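Local coordinates for protein guanine nucleotide exchange factor SRM1 (Saccharomyces cerevisiae, PDB 3OF7) that promotes the exchange of GDP for GTP on the small GTPases GSP1 and GSP2, binds chromatin and controls RNA metabolism and nuclear transport, at residues A[10-15]-A[202-207]; A[217-222]-A[257-262]; A[224-229]-A[251-256]; A[274-279]-A[313-318]. All coordinates share one frame; numbering follows the deposited sequence. Where two conformers were deposited one is given.

Interaction 1: residues A[10-15]-A[202-207]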
loop_
_atom_site.group_PDB
_atom_site.type_symbol
_atom_site.label_atom_id
_atom_site.label_comp_id
_atom_site.label_asym_id
_atom_site.label_seq_id
_atom_site.Cartn_x
_atom_site.Cartn_y
_atom_site.Cartn_z
ATOM N N SER A 10 -3.236 -1.148 -31.501
ATOM C CA SER A 10 -3.707 0.219 -31.271
ATOM C C SER A 10 -4.518 0.373 -29.979
ATOM O O SER A 10 -4.913 1.484 -29.616
ATOM C CB SER A 10 -4.542 0.691 -32.465
ATOM O OG SER A 10 -5.762 -0.029 -32.543
ATOM N N HIS A 11 -4.762 -0.742 -29.295
ATOM C CA HIS A 11 -5.508 -0.726 -28.034
ATOM C C HIS A 11 -4.659 -0.295 -26.832
ATOM O O HIS A 11 -5.200 0.011 -25.766
ATOM C CB HIS A 11 -6.149 -2.092 -27.776
ATOM C CG HIS A 11 -7.213 -2.454 -28.766
ATOM N ND1 HIS A 11 -8.544 -2.151 -28.574
ATOM C CD2 HIS A 11 -7.140 -3.091 -29.959
ATOM C CE1 HIS A 11 -9.246 -2.587 -29.605
ATOM N NE2 HIS A 11 -8.419 -3.161 -30.458
ATOM N N ILE A 12 -3.338 -0.263 -27.013
ATOM C CA ILE A 12 -2.400 0.051 -25.931
ATOM C C ILE A 12 -2.531 1.501 -25.457
ATOM O O ILE A 12 -2.369 2.443 -26.236
ATOM C CB ILE A 12 -0.937 -0.260 -26.333
ATOM C CG1 ILE A 12 -0.755 -1.762 -26.544
ATOM C CG2 ILE A 12 0.047 0.253 -25.277
ATOM C CD1 ILE A 12 0.608 -2.160 -27.100
ATOM N N ILE A 13 -2.839 1.668 -24.174
ATOM C CA ILE A 13 -2.918 2.996 -23.574
ATOM C C ILE A 13 -1.930 3.177 -22.411
ATOM O O ILE A 13 -1.663 4.305 -21.998
ATOM C CB ILE A 13 -4.368 3.357 -23.128
ATOM C CG1 ILE A 13 -4.914 2.334 -22.115
ATOM C CG2 ILE A 13 -5.288 3.494 -24.354
ATOM C CD1 ILE A 13 -6.161 2.795 -21.372
ATOM N N ASN A 14 -1.391 2.067 -21.902
ATOM C CA ASN A 14 -0.469 2.081 -20.755
ATOM C C ASN A 14 0.887 1.452 -21.046
ATOM O O ASN A 14 0.972 0.435 -21.729
ATOM C CB ASN A 14 -1.079 1.337 -19.557
ATOM C CG ASN A 14 -2.425 1.884 -19.145
ATOM O OD1 ASN A 14 -2.622 3.094 -19.072
ATOM N ND2 ASN A 14 -3.363 0.987 -18.868
ATOM N N ALA A 15 1.938 2.046 -20.491
ATOM C CA ALA A 15 3.267 1.432 -20.496
ATOM C C ALA A 15 3.806 1.317 -19.068
ATOM O O ALA A 15 3.469 2.139 -18.208
ATOM C CB ALA A 15 4.227 2.235 -21.371
ATOM N N SER A 202 -3.715 -12.518 -19.926
ATOM C CA SER A 202 -4.044 -11.451 -20.865
ATOM C C SER A 202 -3.213 -11.555 -22.143
ATOM O O SER A 202 -2.123 -12.137 -22.143
ATOM C CB SER A 202 -3.838 -10.077 -20.222
ATOM O OG SER A 202 -4.078 -9.042 -21.162
ATOM N N LYS A 203 -3.738 -10.980 -23.220
ATOM C CA LYS A 203 -3.013 -10.878 -24.491
ATOM C C LYS A 203 -2.055 -9.683 -24.456
ATOM O O LYS A 203 -1.258 -9.480 -25.371
ATOM C CB LYS A 203 -3.998 -10.725 -25.653
ATOM C CG LYS A 203 -4.961 -11.902 -25.825
ATOM N N TYR A 204 -2.144 -8.897 -23.387
ATOM C CA TYR A 204 -1.303 -7.716 -23.207
ATOM C C TYR A 204 -0.409 -7.879 -21.988
ATOM O O TYR A 204 -0.701 -8.680 -21.096
ATOM C CB TYR A 204 -2.175 -6.468 -23.061
ATOM C CG TYR A 204 -2.956 -6.146 -24.304
ATOM C CD1 TYR A 204 -4.219 -6.704 -24.526
ATOM C CD2 TYR A 204 -2.433 -5.294 -25.273
ATOM C CE1 TYR A 204 -4.941 -6.418 -25.679
ATOM C CE2 TYR A 204 -3.153 -4.993 -26.431
ATOM C CZ TYR A 204 -4.401 -5.563 -26.628
ATOM O OH TYR A 204 -5.113 -5.273 -27.770
ATOM N N ASN A 205 0.684 -7.125 -21.955
ATOM C CA ASN A 205 1.580 -7.132 -20.806
ATOM C C ASN A 205 0.904 -6.497 -19.597
ATOM O O ASN A 205 0.160 -5.521 -19.728
ATOM C CB ASN A 205 2.869 -6.365 -21.120
ATOM C CG ASN A 205 3.881 -7.195 -21.907
ATOM O OD1 ASN A 205 3.625 -8.341 -22.284
ATOM N ND2 ASN A 205 5.047 -6.611 -22.143
ATOM N N ILE A 206 1.172 -7.052 -18.422
ATOM C CA ILE A 206 0.746 -6.425 -17.174
ATOM C C ILE A 206 1.667 -5.232 -16.900
ATOM O O ILE A 206 2.886 -5.342 -17.053
ATOM C CB ILE A 206 0.774 -7.433 -16.004
ATOM C CG1 ILE A 206 -0.116 -8.646 -16.326
ATOM C CG2 ILE A 206 0.362 -6.744 -14.679
ATOM C CD1 ILE A 206 -1.551 -8.274 -16.790
ATOM N N VAL A 207 1.077 -4.103 -16.521
ATOM C CA VAL A 207 1.822 -2.851 -16.334
ATOM C C VAL A 207 1.819 -2.324 -14.888
ATOM O O VAL A 207 2.698 -1.545 -14.504
ATOM C CB VAL A 207 1.322 -1.741 -17.296
ATOM C CG1 VAL A 207 1.457 -2.191 -18.757
ATOM C CG2 VAL A 207 -0.128 -1.323 -16.977
#

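Interaction 2: residues A[217-222]-A[257-262]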
loop_
_atom_site.group_PDB
_atom_site.type_symbol
_atom_site.label_atom_id
_atom_site.label_comp_id
_atom_site.label_asym_id
_atom_site.label_seq_id
_atom_site.Cartn_x
_atom_site.Cartn_y
_atom_site.Cartn_z
ATOM N N LEU A 217 -5.096 -6.744 -7.517
ATOM C CA LEU A 217 -5.555 -6.274 -8.822
ATOM C C LEU A 217 -4.360 -6.144 -9.765
ATOM O O LEU A 217 -3.250 -5.872 -9.319
ATOM C CB LEU A 217 -6.244 -4.920 -8.690
ATOM C CG LEU A 217 -7.418 -4.752 -7.717
ATOM C CD1 LEU A 217 -7.916 -3.351 -7.803
ATOM C CD2 LEU A 217 -8.541 -5.729 -8.058
ATOM N N PHE A 218 -4.605 -6.365 -11.057
ATOM C CA PHE A 218 -3.599 -6.195 -12.114
ATOM C C PHE A 218 -4.197 -5.303 -13.197
ATOM O O PHE A 218 -5.408 -5.357 -13.464
ATOM C CB PHE A 218 -3.205 -7.533 -12.773
ATOM C CG PHE A 218 -2.720 -8.600 -11.820
ATOM C CD1 PHE A 218 -1.363 -8.757 -11.559
ATOM C CD2 PHE A 218 -3.620 -9.477 -11.213
ATOM C CE1 PHE A 218 -0.898 -9.756 -10.696
ATOM C CE2 PHE A 218 -3.171 -10.475 -10.336
ATOM C CZ PHE A 218 -1.807 -10.615 -10.077
ATOM N N LEU A 219 -3.346 -4.488 -13.821
ATOM C CA LEU A 219 -3.739 -3.648 -14.955
ATOM C C LEU A 219 -2.865 -4.010 -16.151
ATOM O O LEU A 219 -1.653 -4.198 -16.001
ATOM C CB LEU A 219 -3.558 -2.165 -14.619
ATOM C CG LEU A 219 -3.935 -1.107 -15.667
ATOM C CD1 LEU A 219 -5.425 -1.173 -16.049
ATOM C CD2 LEU A 219 -3.594 0.287 -15.124
ATOM N N ASP A 220 -3.471 -4.126 -17.331
ATOM C CA ASP A 220 -2.675 -4.439 -18.525
ATOM C C ASP A 220 -2.556 -3.260 -19.487
ATOM O O ASP A 220 -3.156 -2.204 -19.268
ATOM C CB ASP A 220 -3.137 -5.739 -19.207
ATOM C CG ASP A 220 -4.421 -5.586 -19.997
ATOM O OD1 ASP A 220 -4.878 -4.448 -20.224
ATOM O OD2 ASP A 220 -4.978 -6.635 -20.396
ATOM N N GLU A 221 -1.778 -3.454 -20.553
ATOM C CA GLU A 221 -1.491 -2.398 -21.533
ATOM C C GLU A 221 -2.725 -1.740 -22.143
ATOM O O GLU A 221 -2.695 -0.546 -22.428
ATOM C CB GLU A 221 -0.625 -2.939 -22.667
ATOM C CG GLU A 221 0.747 -3.398 -22.264
ATOM C CD GLU A 221 1.514 -3.951 -23.448
ATOM O OE1 GLU A 221 2.317 -3.192 -24.035
ATOM O OE2 GLU A 221 1.298 -5.128 -23.800
ATOM N N GLU A 222 -3.795 -2.510 -22.355
ATOM C CA GLU A 222 -5.015 -1.956 -22.968
ATOM C C GLU A 222 -5.979 -1.335 -21.953
ATOM O O GLU A 222 -6.991 -0.734 -22.327
ATOM C CB GLU A 222 -5.729 -2.992 -23.865
ATOM C CG GLU A 222 -6.484 -4.106 -23.124
ATOM C CD GLU A 222 -7.501 -4.835 -24.010
ATOM O OE1 GLU A 222 -7.926 -4.267 -25.036
ATOM O OE2 GLU A 222 -7.869 -5.983 -23.679
ATOM N N ARG A 257 -12.793 -1.581 -18.013
ATOM C CA ARG A 257 -11.908 -1.300 -19.144
ATOM C C ARG A 257 -11.458 0.153 -19.156
ATOM O O ARG A 257 -11.974 0.984 -18.395
ATOM C CB ARG A 257 -12.641 -1.588 -20.469
ATOM C CG ARG A 257 -12.843 -3.066 -20.796
ATOM C CD ARG A 257 -13.907 -3.246 -21.882
ATOM N NE ARG A 257 -15.253 -3.053 -21.343
ATOM C CZ ARG A 257 -16.071 -4.036 -20.970
ATOM N NH1 ARG A 257 -15.705 -5.311 -21.089
ATOM N NH2 ARG A 257 -17.268 -3.744 -20.480
ATOM N N HIS A 258 -10.506 0.455 -20.041
ATOM C CA HIS A 258 -10.027 1.824 -20.294
ATOM C C HIS A 258 -9.371 2.486 -19.071
ATOM O O HIS A 258 -9.388 3.713 -18.929
ATOM C CB HIS A 258 -11.155 2.717 -20.850
ATOM C CG HIS A 258 -11.959 2.073 -21.939
ATOM N ND1 HIS A 258 -13.310 1.816 -21.815
ATOM C CD2 HIS A 258 -11.600 1.615 -23.162
ATOM C CE1 HIS A 258 -13.750 1.239 -22.920
ATOM N NE2 HIS A 258 -12.732 1.102 -23.752
ATOM N N VAL A 259 -8.786 1.669 -18.202
ATOM C CA VAL A 259 -8.204 2.151 -16.949
ATOM C C VAL A 259 -6.710 2.447 -17.103
ATOM O O VAL A 259 -5.998 1.687 -17.741
ATOM C CB VAL A 259 -8.443 1.119 -15.816
ATOM C CG1 VAL A 259 -7.707 1.528 -14.523
ATOM C CG2 VAL A 259 -9.936 0.977 -15.554
ATOM N N LYS A 260 -6.246 3.554 -16.518
ATOM C CA LYS A 260 -4.826 3.909 -16.591
ATOM C C LYS A 260 -4.101 3.786 -15.250
ATOM O O LYS A 260 -2.873 3.830 -15.198
ATOM C CB LYS A 260 -4.622 5.304 -17.198
ATOM C CG LYS A 260 -5.224 6.473 -16.425
ATOM C CD LYS A 260 -4.523 7.769 -16.825
ATOM C CE LYS A 260 -5.097 8.976 -16.110
ATOM N NZ LYS A 260 -6.418 9.351 -16.668
ATOM N N TYR A 261 -4.862 3.631 -14.170
ATOM C CA TYR A 261 -4.270 3.528 -12.842
ATOM C C TYR A 261 -5.188 2.757 -11.908
ATOM O O TYR A 261 -6.393 2.998 -11.872
ATOM C CB TYR A 261 -3.991 4.927 -12.282
ATOM C CG TYR A 261 -3.519 4.968 -10.837
ATOM C CD1 TYR A 261 -2.181 4.737 -10.510
ATOM C CD2 TYR A 261 -4.410 5.263 -9.803
ATOM C CE1 TYR A 261 -1.741 4.786 -9.174
ATOM C CE2 TYR A 261 -3.990 5.315 -8.472
ATOM C CZ TYR A 261 -2.650 5.080 -8.166
ATOM O OH TYR A 261 -2.237 5.128 -6.857
ATOM N N ILE A 262 -4.605 1.842 -11.146
ATOM C CA ILE A 262 -5.362 1.092 -10.138
ATOM C C ILE A 262 -4.741 1.277 -8.753
ATOM O O ILE A 262 -3.529 1.457 -8.621
ATOM C CB ILE A 262 -5.476 -0.412 -10.483
ATOM C CG1 ILE A 262 -4.104 -1.012 -10.801
ATOM C CG2 ILE A 262 -6.458 -0.641 -11.657
ATOM C CD1 ILE A 262 -4.075 -2.539 -10.803
HETATM O O HOH W 1 -9.642 -1.736 -21.883
#

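Interaction 3: residues A[224-229]-A[251-256]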
loop_
_atom_site.group_PDB
_atom_site.type_symbol
_atom_site.label_atom_id
_atom_site.label_comp_id
_atom_site.label_asym_id
_atom_site.label_seq_id
_atom_site.Cartn_x
_atom_site.Cartn_y
_atom_site.Cartn_z
ATOM N N MET A 224 -7.346 -3.061 -19.212
ATOM C CA MET A 224 -8.220 -4.052 -18.581
ATOM C C MET A 224 -7.714 -4.316 -17.159
ATOM O O MET A 224 -6.502 -4.400 -16.925
ATOM C CB MET A 224 -8.247 -5.349 -19.396
ATOM C CG MET A 224 -9.303 -6.384 -18.963
ATOM S SD MET A 224 -11.015 -5.967 -19.391
ATOM C CE MET A 224 -11.036 -6.408 -21.143
ATOM N N VAL A 225 -8.645 -4.429 -16.216
ATOM C CA VAL A 225 -8.319 -4.761 -14.818
ATOM C C VAL A 225 -8.675 -6.208 -14.517
ATOM O O VAL A 225 -9.733 -6.696 -14.920
ATOM C CB VAL A 225 -9.060 -3.846 -13.817
ATOM C CG1 VAL A 225 -8.580 -4.096 -12.372
ATOM C CG2 VAL A 225 -8.881 -2.383 -14.188
ATOM N N PHE A 226 -7.781 -6.889 -13.809
ATOM C CA PHE A 226 -7.982 -8.264 -13.390
ATOM C C PHE A 226 -7.901 -8.323 -11.881
ATOM O O PHE A 226 -7.143 -7.566 -11.270
ATOM C CB PHE A 226 -6.900 -9.164 -13.983
ATOM C CG PHE A 226 -6.851 -9.122 -15.480
ATOM C CD1 PHE A 226 -6.192 -8.090 -16.137
ATOM C CD2 PHE A 226 -7.507 -10.089 -16.231
ATOM C CE1 PHE A 226 -6.163 -8.039 -17.531
ATOM C CE2 PHE A 226 -7.484 -10.046 -17.627
ATOM C CZ PHE A 226 -6.809 -9.024 -18.274
ATOM N N ALA A 227 -8.671 -9.225 -11.289
ATOM C CA ALA A 227 -8.646 -9.396 -9.838
ATOM C C ALA A 227 -8.443 -10.864 -9.489
ATOM O O ALA A 227 -8.842 -11.759 -10.254
ATOM C CB ALA A 227 -9.916 -8.837 -9.221
ATOM N N TRP A 228 -7.799 -11.107 -8.348
ATOM C CA TRP A 228 -7.431 -12.448 -7.907
ATOM C C TRP A 228 -7.401 -12.497 -6.378
ATOM O O TRP A 228 -6.775 -11.644 -5.736
ATOM C CB TRP A 228 -6.057 -12.802 -8.491
ATOM C CG TRP A 228 -5.454 -14.157 -8.151
ATOM C CD1 TRP A 228 -6.113 -15.330 -7.865
ATOM C CD2 TRP A 228 -4.057 -14.472 -8.138
ATOM N NE1 TRP A 228 -5.201 -16.346 -7.646
ATOM C CE2 TRP A 228 -3.934 -15.846 -7.810
ATOM C CE3 TRP A 228 -2.890 -13.721 -8.355
ATOM C CZ2 TRP A 228 -2.691 -16.482 -7.694
ATOM C CZ3 TRP A 228 -1.655 -14.356 -8.248
ATOM C CH2 TRP A 228 -1.563 -15.721 -7.909
ATOM N N GLY A 229 -8.077 -13.492 -5.804
ATOM C CA GLY A 229 -8.009 -13.743 -4.363
ATOM C C GLY A 229 -9.376 -13.893 -3.726
ATOM O O GLY A 229 -10.335 -14.321 -4.384
ATOM N N PRO A 251 -6.490 -14.870 -11.759
ATOM C CA PRO A 251 -6.803 -13.487 -12.151
ATOM C C PRO A 251 -7.791 -13.426 -13.309
ATOM O O PRO A 251 -7.586 -14.088 -14.322
ATOM C CB PRO A 251 -5.433 -12.909 -12.561
ATOM C CG PRO A 251 -4.438 -13.755 -11.829
ATOM C CD PRO A 251 -5.047 -15.144 -11.841
ATOM N N ARG A 252 -8.851 -12.640 -13.137
ATOM C CA ARG A 252 -9.945 -12.568 -14.096
ATOM C C ARG A 252 -10.460 -11.145 -14.226
ATOM O O ARG A 252 -10.538 -10.423 -13.228
ATOM C CB ARG A 252 -11.093 -13.492 -13.659
ATOM C CG ARG A 252 -10.815 -14.970 -13.878
ATOM C CD ARG A 252 -11.828 -15.840 -13.155
ATOM N NE ARG A 252 -11.449 -17.247 -13.208
ATOM C CZ ARG A 252 -12.177 -18.206 -13.773
ATOM N NH1 ARG A 252 -13.349 -17.920 -14.323
ATOM N NH2 ARG A 252 -11.735 -19.454 -13.765
ATOM N N PRO A 253 -10.841 -10.742 -15.454
ATOM C CA PRO A 253 -11.447 -9.434 -15.637
ATOM C C PRO A 253 -12.894 -9.453 -15.153
ATOM O O PRO A 253 -13.404 -10.501 -14.765
ATOM C CB PRO A 253 -11.366 -9.220 -17.156
ATOM C CG PRO A 253 -11.451 -10.607 -17.724
ATOM C CD PRO A 253 -10.828 -11.528 -16.707
ATOM N N PHE A 254 -13.533 -8.297 -15.153
ATOM C CA PHE A 254 -14.883 -8.169 -14.627
ATOM C C PHE A 254 -15.582 -6.994 -15.291
ATOM O O PHE A 254 -16.417 -6.316 -14.684
ATOM C CB PHE A 254 -14.871 -8.054 -13.084
ATOM C CG PHE A 254 -13.878 -7.054 -12.548
ATOM C CD1 PHE A 254 -14.274 -5.755 -12.252
ATOM C CD2 PHE A 254 -12.551 -7.417 -12.327
ATOM C CE1 PHE A 254 -13.361 -4.819 -11.748
ATOM C CE2 PHE A 254 -11.630 -6.488 -11.829
ATOM C CZ PHE A 254 -12.044 -5.185 -11.543
ATOM N N GLY A 255 -15.226 -6.761 -16.552
ATOM C CA GLY A 255 -15.885 -5.754 -17.375
ATOM C C GLY A 255 -15.419 -4.328 -17.168
ATOM O O GLY A 255 -16.047 -3.395 -17.669
ATOM N N LEU A 256 -14.323 -4.150 -16.429
ATOM C CA LEU A 256 -13.769 -2.820 -16.194
ATOM C C LEU A 256 -12.614 -2.587 -17.157
ATOM O O LEU A 256 -11.596 -3.300 -17.110
ATOM C CB LEU A 256 -13.308 -2.663 -14.738
ATOM C CG LEU A 256 -12.688 -1.332 -14.291
ATOM C CD1 LEU A 256 -13.614 -0.153 -14.514
ATOM C CD2 LEU A 256 -12.289 -1.417 -12.816
HETATM O O HOH W 2 -12.175 -5.922 -15.832
#

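Interaction 4: residues A[274-279]-A[313-318]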
loop_
_atom_site.group_PDB
_atom_site.type_symbol
_atom_site.label_atom_id
_atom_site.label_comp_id
_atom_site.label_asym_id
_atom_site.label_seq_id
_atom_site.Cartn_x
_atom_site.Cartn_y
_atom_site.Cartn_z
ATOM N N LYS A 274 -8.957 6.447 -18.520
ATOM C CA LYS A 274 -8.282 7.311 -19.484
ATOM C C LYS A 274 -8.884 8.713 -19.525
ATOM O O LYS A 274 -8.166 9.694 -19.742
ATOM C CB LYS A 274 -8.325 6.673 -20.875
ATOM N N ASP A 275 -10.191 8.802 -19.279
ATOM C CA ASP A 275 -10.918 10.074 -19.327
ATOM C C ASP A 275 -11.017 10.776 -17.961
ATOM O O ASP A 275 -11.876 11.645 -17.755
ATOM C CB ASP A 275 -12.308 9.862 -19.938
ATOM C CG ASP A 275 -12.251 9.237 -21.326
ATOM N N ASN A 276 -10.124 10.398 -17.044
ATOM C CA ASN A 276 -9.998 10.994 -15.699
ATOM C C ASN A 276 -11.186 10.788 -14.749
ATOM O O ASN A 276 -11.388 11.564 -13.817
ATOM C CB ASN A 276 -9.581 12.482 -15.754
ATOM C CG ASN A 276 -9.030 12.995 -14.416
ATOM O OD1 ASN A 276 -9.486 14.015 -13.894
ATOM N ND2 ASN A 276 -8.058 12.278 -13.853
ATOM N N LYS A 277 -11.956 9.731 -14.977
ATOM C CA LYS A 277 -13.056 9.380 -14.087
ATOM C C LYS A 277 -12.587 8.315 -13.094
ATOM O O LYS A 277 -12.044 7.281 -13.489
ATOM C CB LYS A 277 -14.269 8.883 -14.883
ATOM C CG LYS A 277 -14.916 9.943 -15.785
ATOM N N LEU A 278 -12.790 8.587 -11.809
ATOM C CA LEU A 278 -12.371 7.677 -10.747
ATOM C C LEU A 278 -13.569 6.862 -10.262
ATOM O O LEU A 278 -14.600 7.432 -9.882
ATOM C CB LEU A 278 -11.752 8.466 -9.586
ATOM C CG LEU A 278 -11.224 7.701 -8.364
ATOM C CD1 LEU A 278 -10.128 6.728 -8.771
ATOM C CD2 LEU A 278 -10.721 8.674 -7.286
ATOM N N VAL A 279 -13.427 5.539 -10.286
ATOM C CA VAL A 279 -14.462 4.632 -9.777
ATOM C C VAL A 279 -13.936 3.791 -8.607
ATOM O O VAL A 279 -12.730 3.543 -8.503
ATOM C CB VAL A 279 -15.026 3.685 -10.890
ATOM C CG1 VAL A 279 -15.778 4.491 -11.963
ATOM C CG2 VAL A 279 -13.924 2.847 -11.516
ATOM N N VAL A 313 -9.440 18.889 -10.109
ATOM C CA VAL A 313 -8.471 17.922 -9.560
ATOM C C VAL A 313 -8.061 16.767 -10.487
ATOM O O VAL A 313 -8.882 15.942 -10.900
ATOM C CB VAL A 313 -8.866 17.441 -8.104
ATOM C CG1 VAL A 313 -10.360 17.475 -7.887
ATOM C CG2 VAL A 313 -8.305 16.060 -7.773
ATOM N N VAL A 314 -6.770 16.739 -10.803
ATOM C CA VAL A 314 -6.153 15.643 -11.542
ATOM C C VAL A 314 -5.534 14.681 -10.521
ATOM O O VAL A 314 -4.753 15.097 -9.667
ATOM C CB VAL A 314 -5.071 16.170 -12.529
ATOM C CG1 VAL A 314 -4.410 15.033 -13.299
ATOM C CG2 VAL A 314 -5.683 17.180 -13.507
ATOM N N ILE A 315 -5.895 13.404 -10.618
ATOM C CA ILE A 315 -5.441 12.375 -9.672
ATOM C C ILE A 315 -3.990 11.974 -9.924
ATOM O O ILE A 315 -3.614 11.623 -11.047
ATOM C CB ILE A 315 -6.335 11.095 -9.723
ATOM C CG1 ILE A 315 -7.836 11.426 -9.615
ATOM C CG2 ILE A 315 -5.881 10.050 -8.683
ATOM C CD1 ILE A 315 -8.265 12.251 -8.402
ATOM N N ARG A 316 -3.179 12.031 -8.874
ATOM C CA ARG A 316 -1.798 11.580 -8.948
ATOM C C ARG A 316 -1.679 10.143 -8.439
ATOM O O ARG A 316 -1.134 9.272 -9.123
ATOM C CB ARG A 316 -0.904 12.522 -8.145
ATOM C CG ARG A 316 0.573 12.158 -8.087
ATOM C CD ARG A 316 1.303 13.365 -7.530
ATOM N NE ARG A 316 2.655 13.109 -7.044
ATOM C CZ ARG A 316 3.742 13.085 -7.809
ATOM N NH1 ARG A 316 3.643 13.260 -9.124
ATOM N NH2 ARG A 316 4.929 12.872 -7.258
ATOM N N SER A 317 -2.209 9.890 -7.245
ATOM C CA SER A 317 -2.134 8.560 -6.650
ATOM C C SER A 317 -3.166 8.408 -5.547
ATOM O O SER A 317 -3.754 9.385 -5.082
ATOM C CB SER A 317 -0.731 8.293 -6.091
ATOM O OG SER A 317 -0.414 9.226 -5.076
ATOM N N ILE A 318 -3.376 7.164 -5.141
ATOM C CA ILE A 318 -4.338 6.848 -4.106
ATOM C C ILE A 318 -3.698 5.844 -3.149
ATOM O O ILE A 318 -2.958 4.969 -3.576
ATOM C CB ILE A 318 -5.621 6.229 -4.717
ATOM C CG1 ILE A 318 -6.294 7.206 -5.692
ATOM C CG2 ILE A 318 -6.603 5.809 -3.618
ATOM C CD1 ILE A 318 -7.243 6.519 -6.645
#

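Interaction 1: residues A[10-15]-A[202-207]
The ring of Tyr-204 meets two residues of the N-terminal segment obliquely: His-11 at its phenol end and Ile-12 beside its CD2-CE2 side. The hydroxyl oxygen approaches CB of His-11, with OH 3.3 Å from CB, and the imidazole begins just beyond, its CG and CD2 each 3.7 Å from the same Tyr-204 OH. No hydrogen bond links the pair; the oxygen rests against carbon. Ile-12 lays CG1 against the ring, 4.0 Å from Tyr-204 CE2. Tyr-204 has CG beside its backbone N (chi1 -65°), which sends the ring out toward the N-terminal chain.

CB of Asn-14 lies 3.8 Å from CG2 of Val-207, in strand 206-211. The amide of Asn-14 is occupied elsewhere: ND2 donates to the carbonyl oxygens of Val-259 and Asp-220. A small amide suits this buried place because its CB can pack on valine while its nitrogen binds two carbonyls. Ser-202 OG accepts from Tyr-204 N at 3.0 Å, an ST turn, and is also bonded to Asp-220 OD2. Between the two segments adhesion is by van der Waals contact alone, and the polar anchoring of the N-terminal chain comes from Asn-14 and its neighbours.

Interaction 2: residues A[217-222]-A[257-262]
Residues 217-220 of strand 215-220 and segment 257-262 run in roughly opposite directions, 151° apart end to end, but they are not hydrogen-bonded partners: the CA atoms of Leu-219 and Ile-262 stand 7.0 Å apart. The second chain turns a corner at Lys-260, where a classic beta bulge has Lys-260 and Tyr-261 both facing Leu-272. A water joins the backbones at the outer end, donating to Glu-222 O at 2.9 Å and accepting from His-258 N at 3.0 Å.

Leu-219 and Ile-262 share the larger part of the side-chain contact. With CG anti to the backbone N (chi1 -179°), Leu-219 spreads its two methyls over the bend. Its CD1 lies 3.4 Å from Val-259 O and also meets the CB of that valine. Leu-219 CD2 comes 3.5 Å from Lys-260 C. Ile-262 answers from the other chain. Its CD1 reaches the backbone of 217-219, 3.7 Å from Leu-219 N, and touches CB of both Leu-217 and Leu-219. Branched aliphatic chains suit this buried interface because they can fill the gap between two sheets without needing polar partners. Face-to-face packing of this kind, between the second strand of one four-stranded antiparallel sheet and the first strand of the next, joins adjacent blades in the seven-bladed beta-propeller of the RCC1 family.

Interaction 3: residues A[224-229]-A[251-256]
Trp-228 lies alongside Pro-251, and its CB already touches the proline, 3.8 Å from Pro-251 CA. Extended from the main chain (chi1 179°), the indole continues over the pyrrolidine: CG and CD1 pass Pro-251 N, while CD2 and CE3 meet Pro-251 CG. The proline CD stands 3.9 Å from the centroid of the five-membered ring, a CH-pi contact over its face. NE1 makes a weak hydrogen bond to Leu-249 O. Proline suits the place, offering a compact, rigid ring with polarised C-H groups to an electron-rich surface. On the indole, Phe-175 and Phe-184 make edge-to-face contacts.

The two chains are the third and fourth strands of one propeller blade, 252-253 being outermost. Ala-227 and Arg-252 are the antiparallel hydrogen-bonded pair: Ala-227 N reaches Arg-252 O at 2.9 Å, and Arg-252 N returns to Ala-227 O at 3.0 Å. Farther on, Val-225 N makes a nearly straight bond to Leu-256 O, at 3.3 Å. Beside it a water bridges Val-225 O to the amides of Phe-254 and Leu-256, sitting above the centre of the Phe-254 ring.

Val-225 divides its methyls, CG1 lying 3.7 Å from Phe-254 CZ and CG2 3.8 Å from Leu-256 CD2. On the face it shares with Pro-253, Phe-226 brings CD2 to within 3.7 Å of Pro-253 CD.

Interaction 4: residues A[274-279]-A[313-318]
Asn-276 and Val-314 mark the nearest backbone approach, their CA atoms 7.3 Å apart, so side chains span the gap between the turn leading into strand 278-281 and strand 315-320. Deeper in, Leu-278 and Ile-318 reach toward each other tip to tip, CD1 of Leu-278 lying 3.6 Å from CD1 of Ile-318. Leu-278 holds CG beside its carbonyl carbon (chi1 -179°), which projects its fork of methyls across the interface. CD2 also meets Ile-318 CD1, at 4.1 Å, and only grazes Ile-315 CD1. Phe-270 and Ile-327 of neighbouring strands also pack on Leu-278, so a forked aliphatic side chain, touching several neighbours at once, suits this buried junction between consecutive propeller blades.

Nearer the surface, Asn-276 has positive backbone angles (phi 65°, psi 25°), a conformation asparagine tolerates better than most residues with a side chain. Its OD1 is 3.6 Å from Val-313 O. Ile-315 N is buried without a partner in the model; Asn-276 ND2, at 4.1 Å, is the nearest side-chain atom of the other segment but is itself a donor. The contact has no hydrogen bond between its segments; aliphatic tips meet at one end and the Asn-276 amide lies against backbone at the other.

Overall arrangement
Interactions 2 and 4 are alike in joining successive blades through buried aliphatic chains, though interaction 2 adds a water bridge and interaction 4 an asparagine amide. Interaction 3 instead lies within one blade and differs in chemistry, for it alone has direct hydrogen bonds between its segments, along with aromatic-proline packing. Interaction 1 is nearer the surface, where the N-terminal chain lies against the start of the blade that interactions 2 and 3 also share: strands 206-211, 215-220 and 225-229 are consecutive in that sheet. Polar bonds connect the sites, with Ser-202 OG joined to Asp-220 OD2 between interactions 1 and 2, and Tyr-261 OH to Ile-318 N between 2 and 4.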